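Local coordinates for protein homoaconitase large subunit (Methanocaldococcus jannaschii, PDB 4KP2) that forms the large subunit of a [4Fe-4S] hydro-lyase that interconverts (R)-homocitrate and homoisocitrate through cis-homoaconitate, at residues 314-319 / 397-402; 341-346 / 429-434. All blocks are in the same frame, centred on the assembly; numbering follows the deposited sequence.

Contact 1. Residues 314-319 / 397-402; sequences EINQVF and GEICLS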
# COMPACT_ATOMS: atom_id res chain seq x y z
N GLU A 314 -1.21 16.34 20.44
CA GLU A 314 -0.41 16.25 19.22
C GLU A 314 -0.38 14.83 18.67
O GLU A 314 -0.04 13.89 19.39
CB GLU A 314 1.02 16.73 19.49
CG GLU A 314 1.95 16.55 18.30
CD GLU A 314 3.40 16.83 18.65
OE1 GLU A 314 3.66 17.28 19.79
OE2 GLU A 314 4.28 16.59 17.80
N ILE A 315 -0.73 14.69 17.40
CA ILE A 315 -0.66 13.40 16.72
C ILE A 315 0.37 13.43 15.60
O ILE A 315 0.59 14.46 14.97
CB ILE A 315 -2.04 12.95 16.19
CG1 ILE A 315 -2.75 14.12 15.50
CG2 ILE A 315 -2.89 12.41 17.31
CD1 ILE A 315 -2.51 14.20 14.01
N ASN A 316 0.99 12.28 15.34
CA ASN A 316 2.03 12.19 14.32
C ASN A 316 1.59 11.33 13.13
O ASN A 316 2.22 11.36 12.08
CB ASN A 316 3.32 11.64 14.92
CG ASN A 316 3.73 12.37 16.18
OD1 ASN A 316 3.85 11.76 17.25
ND2 ASN A 316 3.96 13.67 16.07
N GLN A 317 0.52 10.57 13.32
CA GLN A 317 0.01 9.70 12.26
C GLN A 317 -1.49 9.47 12.44
O GLN A 317 -1.99 9.43 13.56
CB GLN A 317 0.75 8.37 12.26
CG GLN A 317 0.39 7.45 11.10
CD GLN A 317 1.16 6.14 11.12
OE1 GLN A 317 2.20 6.00 10.48
NE2 GLN A 317 0.64 5.17 11.86
N VAL A 318 -2.20 9.34 11.33
CA VAL A 318 -3.63 9.07 11.37
C VAL A 318 -3.99 7.94 10.41
O VAL A 318 -3.69 8.01 9.22
CB VAL A 318 -4.47 10.31 11.01
CG1 VAL A 318 -5.95 9.95 10.94
CG2 VAL A 318 -4.24 11.42 12.03
N PHE A 319 -4.63 6.90 10.93
CA PHE A 319 -5.07 5.80 10.09
C PHE A 319 -6.59 5.73 9.99
O PHE A 319 -7.30 5.83 11.00
CB PHE A 319 -4.53 4.46 10.60
CG PHE A 319 -5.12 3.27 9.91
CD1 PHE A 319 -4.91 3.07 8.55
CD2 PHE A 319 -5.88 2.35 10.61
CE1 PHE A 319 -5.46 1.97 7.91
CE2 PHE A 319 -6.43 1.26 9.98
CZ PHE A 319 -6.21 1.06 8.63
N GLY A 397 7.75 7.24 20.93
CA GLY A 397 7.20 8.54 21.27
C GLY A 397 6.25 9.06 20.21
O GLY A 397 5.78 10.20 20.29
N GLU A 398 5.98 8.24 19.21
CA GLU A 398 5.11 8.63 18.11
C GLU A 398 3.65 8.29 18.40
O GLU A 398 3.35 7.20 18.89
CB GLU A 398 5.57 7.97 16.81
CG GLU A 398 4.90 8.51 15.56
CD GLU A 398 5.68 8.18 14.30
OE1 GLU A 398 6.69 7.46 14.40
OE2 GLU A 398 5.28 8.66 13.22
N ILE A 399 2.76 9.23 18.11
CA ILE A 399 1.34 9.08 18.42
C ILE A 399 0.50 8.88 17.16
O ILE A 399 0.67 9.60 16.17
CB ILE A 399 0.81 10.29 19.21
CG1 ILE A 399 1.55 10.42 20.54
CG2 ILE A 399 -0.69 10.17 19.45
CD1 ILE A 399 1.03 11.54 21.42
N CYS A 400 -0.41 7.91 17.20
CA CYS A 400 -1.29 7.64 16.07
C CYS A 400 -2.76 7.68 16.46
O CYS A 400 -3.17 7.11 17.47
CB CYS A 400 -0.96 6.28 15.45
SG CYS A 400 -2.13 5.75 14.18
N LEU A 401 -3.56 8.37 15.65
CA LEU A 401 -5.01 8.38 15.81
C LEU A 401 -5.63 7.44 14.79
O LEU A 401 -5.59 7.71 13.59
CB LEU A 401 -5.56 9.79 15.64
CG LEU A 401 -7.09 9.91 15.75
CD1 LEU A 401 -7.56 9.50 17.13
CD2 LEU A 401 -7.54 11.32 15.43
N SER A 402 -6.21 6.34 15.26
CA SER A 402 -6.72 5.31 14.37
C SER A 402 -8.22 5.08 14.49
O SER A 402 -8.83 5.43 15.50
CB SER A 402 -5.98 3.99 14.61
OG SER A 402 -6.47 2.97 13.77
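I315 and I399 meet where strands 317-320 and 399-402 begin to run side by side as the first and fourth strands of a parallel five-stranded sheet (order 3-2-1-4-5) in the protein's three-layer alpha-beta-alpha sandwich. Their short axes lie 4.5 Å apart at closest approach. The methyl CG2 of I315 is the bump: it lodges between I399 CG2, at 3.8 Å, and L401 CB, with the two isoleucine side chains crossing at about a right angle. Farther along, V318 and L401 point the same way, side by side, so they present one ridge to helix 424-433, where A427, A431 and S430 cover it.

Before the ladder becomes regular, N316 holds both the N-H and the C=O of I399. N316 N donates to I399 O (2.8 Å), and N316 OD1 receives the I399 N-H, 2.9 Å from I399 N, in a bond of 165°, doing the work of a strand carbonyl. CG beside the backbone N, opposite the carbonyl carbon (chi1 -50°), brings the amide there, and N316 CB rests on E398 CG. A leucine here would probably leave the I399 N-H without its side-chain acceptor. Regular bonds follow, L401 N to Q317 O and F319 N to L401 O.

On the face bearing Q317 and C400, Q317 NE2 bonds to G392 O and approaches C400 SG only in a long, weak bond. The F319 side chain comes within about 5 Å of that of C386, a predicted cluster ligand. S402 OG is hydrogen-bonded to T404 OG1, and F319 CD2 meets S402 OG at 3.3 Å, edge-on and in the ring plane.

Contact 2. Residues 341-346 / 429-434; sequences REVHKD and ISAVKG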
# COMPACT_ATOMS: atom_id res chain seq x y z
N ARG A 341 -8.80 20.55 1.60
CA ARG A 341 -7.70 20.79 2.52
C ARG A 341 -6.53 19.85 2.26
O ARG A 341 -6.62 18.94 1.44
CB ARG A 341 -8.17 20.64 3.97
CG ARG A 341 -9.32 21.56 4.35
CD ARG A 341 -8.88 23.01 4.37
NE ARG A 341 -7.83 23.24 5.37
CZ ARG A 341 -8.07 23.52 6.65
NH1 ARG A 341 -9.31 23.60 7.09
NH2 ARG A 341 -7.05 23.72 7.48
N GLU A 342 -5.43 20.08 2.97
CA GLU A 342 -4.27 19.21 2.89
C GLU A 342 -3.92 18.69 4.28
O GLU A 342 -4.22 19.35 5.28
CB GLU A 342 -3.07 19.95 2.30
CG GLU A 342 -3.31 20.53 0.92
CD GLU A 342 -2.10 21.27 0.38
OE1 GLU A 342 -0.99 21.06 0.91
OE2 GLU A 342 -2.26 22.06 -0.57
N VAL A 343 -3.29 17.53 4.35
CA VAL A 343 -2.89 16.95 5.62
C VAL A 343 -1.76 17.77 6.23
O VAL A 343 -0.82 18.16 5.54
CB VAL A 343 -2.43 15.49 5.46
CG1 VAL A 343 -2.05 14.89 6.80
CG2 VAL A 343 -3.53 14.66 4.81
N HIS A 344 -1.87 18.04 7.53
CA HIS A 344 -0.87 18.82 8.26
C HIS A 344 0.52 18.21 8.09
O HIS A 344 0.67 16.99 7.99
CB HIS A 344 -1.25 18.91 9.74
CG HIS A 344 -0.38 19.82 10.54
ND1 HIS A 344 0.85 19.43 11.03
CD2 HIS A 344 -0.56 21.09 10.95
CE1 HIS A 344 1.39 20.43 11.70
NE2 HIS A 344 0.56 21.45 11.67
N LYS A 345 1.53 19.07 8.07
CA LYS A 345 2.89 18.69 7.70
C LYS A 345 3.50 17.58 8.56
O LYS A 345 4.11 16.64 8.04
CB LYS A 345 3.81 19.91 7.71
CG LYS A 345 5.25 19.61 7.33
CD LYS A 345 6.10 20.87 7.37
CE LYS A 345 6.06 21.51 8.75
NZ LYS A 345 6.55 20.59 9.81
N ASP A 346 3.34 17.69 9.88
CA ASP A 346 4.00 16.77 10.80
C ASP A 346 3.22 15.48 11.06
O ASP A 346 3.55 14.72 11.96
CB ASP A 346 4.29 17.48 12.13
CG ASP A 346 5.28 18.62 11.97
OD1 ASP A 346 6.28 18.44 11.23
OD2 ASP A 346 5.06 19.69 12.58
N ILE A 429 -10.33 15.24 10.51
CA ILE A 429 -10.15 16.60 11.00
C ILE A 429 -8.81 16.76 11.72
O ILE A 429 -8.10 17.74 11.52
CB ILE A 429 -11.29 17.01 11.95
CG1 ILE A 429 -12.64 16.95 11.22
CG2 ILE A 429 -11.06 18.40 12.51
CD1 ILE A 429 -13.82 17.24 12.12
N SER A 430 -8.47 15.78 12.55
CA SER A 430 -7.23 15.81 13.30
C SER A 430 -6.01 15.68 12.39
O SER A 430 -4.93 16.17 12.71
CB SER A 430 -7.21 14.71 14.37
OG SER A 430 -8.31 14.84 15.25
N ALA A 431 -6.20 15.02 11.25
CA ALA A 431 -5.14 14.89 10.26
C ALA A 431 -4.91 16.22 9.55
O ALA A 431 -3.80 16.51 9.09
CB ALA A 431 -5.49 13.81 9.25
N VAL A 432 -5.96 17.03 9.47
CA VAL A 432 -5.88 18.34 8.83
C VAL A 432 -5.16 19.34 9.73
O VAL A 432 -4.27 20.06 9.28
CB VAL A 432 -7.28 18.88 8.49
CG1 VAL A 432 -7.20 20.32 8.02
CG2 VAL A 432 -7.95 18.01 7.44
N LYS A 433 -5.55 19.38 11.00
CA LYS A 433 -5.03 20.38 11.92
C LYS A 433 -3.79 19.91 12.68
O LYS A 433 -3.13 20.70 13.35
CB LYS A 433 -6.12 20.82 12.90
CG LYS A 433 -7.38 21.32 12.22
CD LYS A 433 -8.32 21.99 13.21
CE LYS A 433 -7.70 23.26 13.78
NZ LYS A 433 -8.60 23.91 14.78
N GLY A 434 -3.49 18.62 12.57
CA GLY A 434 -2.28 18.07 13.17
C GLY A 434 -2.42 17.70 14.64
O GLY A 434 -1.46 17.27 15.27
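H344 reaches the last turn of helix 424-433 from the loop between helix 328-338 and strand 348-351. H344 N donates to A431 O at 2.9 Å, with the donor lying in the carbonyl plane. This is the one hydrogen bond between the two segments, and it fixes where the side chain starts.

From there, H344 CB sits against V432 O at 3.3 Å, with A431 O a little farther off. The next torsion places CG anti to the backbone N (chi1 -173°), which lays the imidazole across the helix end. CG and ND1 both lie near G434 CA, whose C-H faces the ring in a CH-pi contact, with G434 CA 4.1 Å from the centroid of the H344 ring and 28° off the normal. On the other branch, H344 CD2 approaches K433 O obliquely at 3.5 Å, and NE2 at the tip is somewhat more distant from the same oxygen. H344 ND1 also accepts a hydrogen bond from D346 N at 3.2 Å, tilted from the ring plane; this bond limits the ring's freedom to turn.

Two neighbours widen the footing. V343 CG1 touches A431 O at 3.3 Å. R341, its chain bent at chi2 and chi3, brings one guanidinium face over V432 CG1, offset toward R341 NH2 (3.4 Å), the two side chains crossing at about a right angle. V432 also packs on L338 of helix 328-338, so the loop and the helix before it share this surface.

G434 leaves helical geometry with positive phi (84°), and a CB on it would collide with the H344 ring. The arrangement is that of a helix C-terminus ended by a left-handed glycine, here covered by the loop that leads from helix to strand in a beta-alpha-beta crossover.

Contact 1 is buried and contact 2 only partly so, yet their centres lie about 11 Å apart in one layered unit. Contact 1 joins two strands of the central sheet; contact 2 joins the helix packed on that sheet to a peripheral loop. Helix 424-433 connects them: it supplies one side of contact 2 and covers side chains of contact 1, with I315 CD1 packing on S430 O, L401 CD2 on S430 CB, and V318 CG2 on A431 CB (3.9 Å). The chemistry follows position. Contact 1 rests on several backbone bonds and branched aliphatic side chains, whereas contact 2 has a single crossing hydrogen bond, supplemented by an imidazole and a guanidinium face. Contact 1 is the one near the predicted cluster ligands.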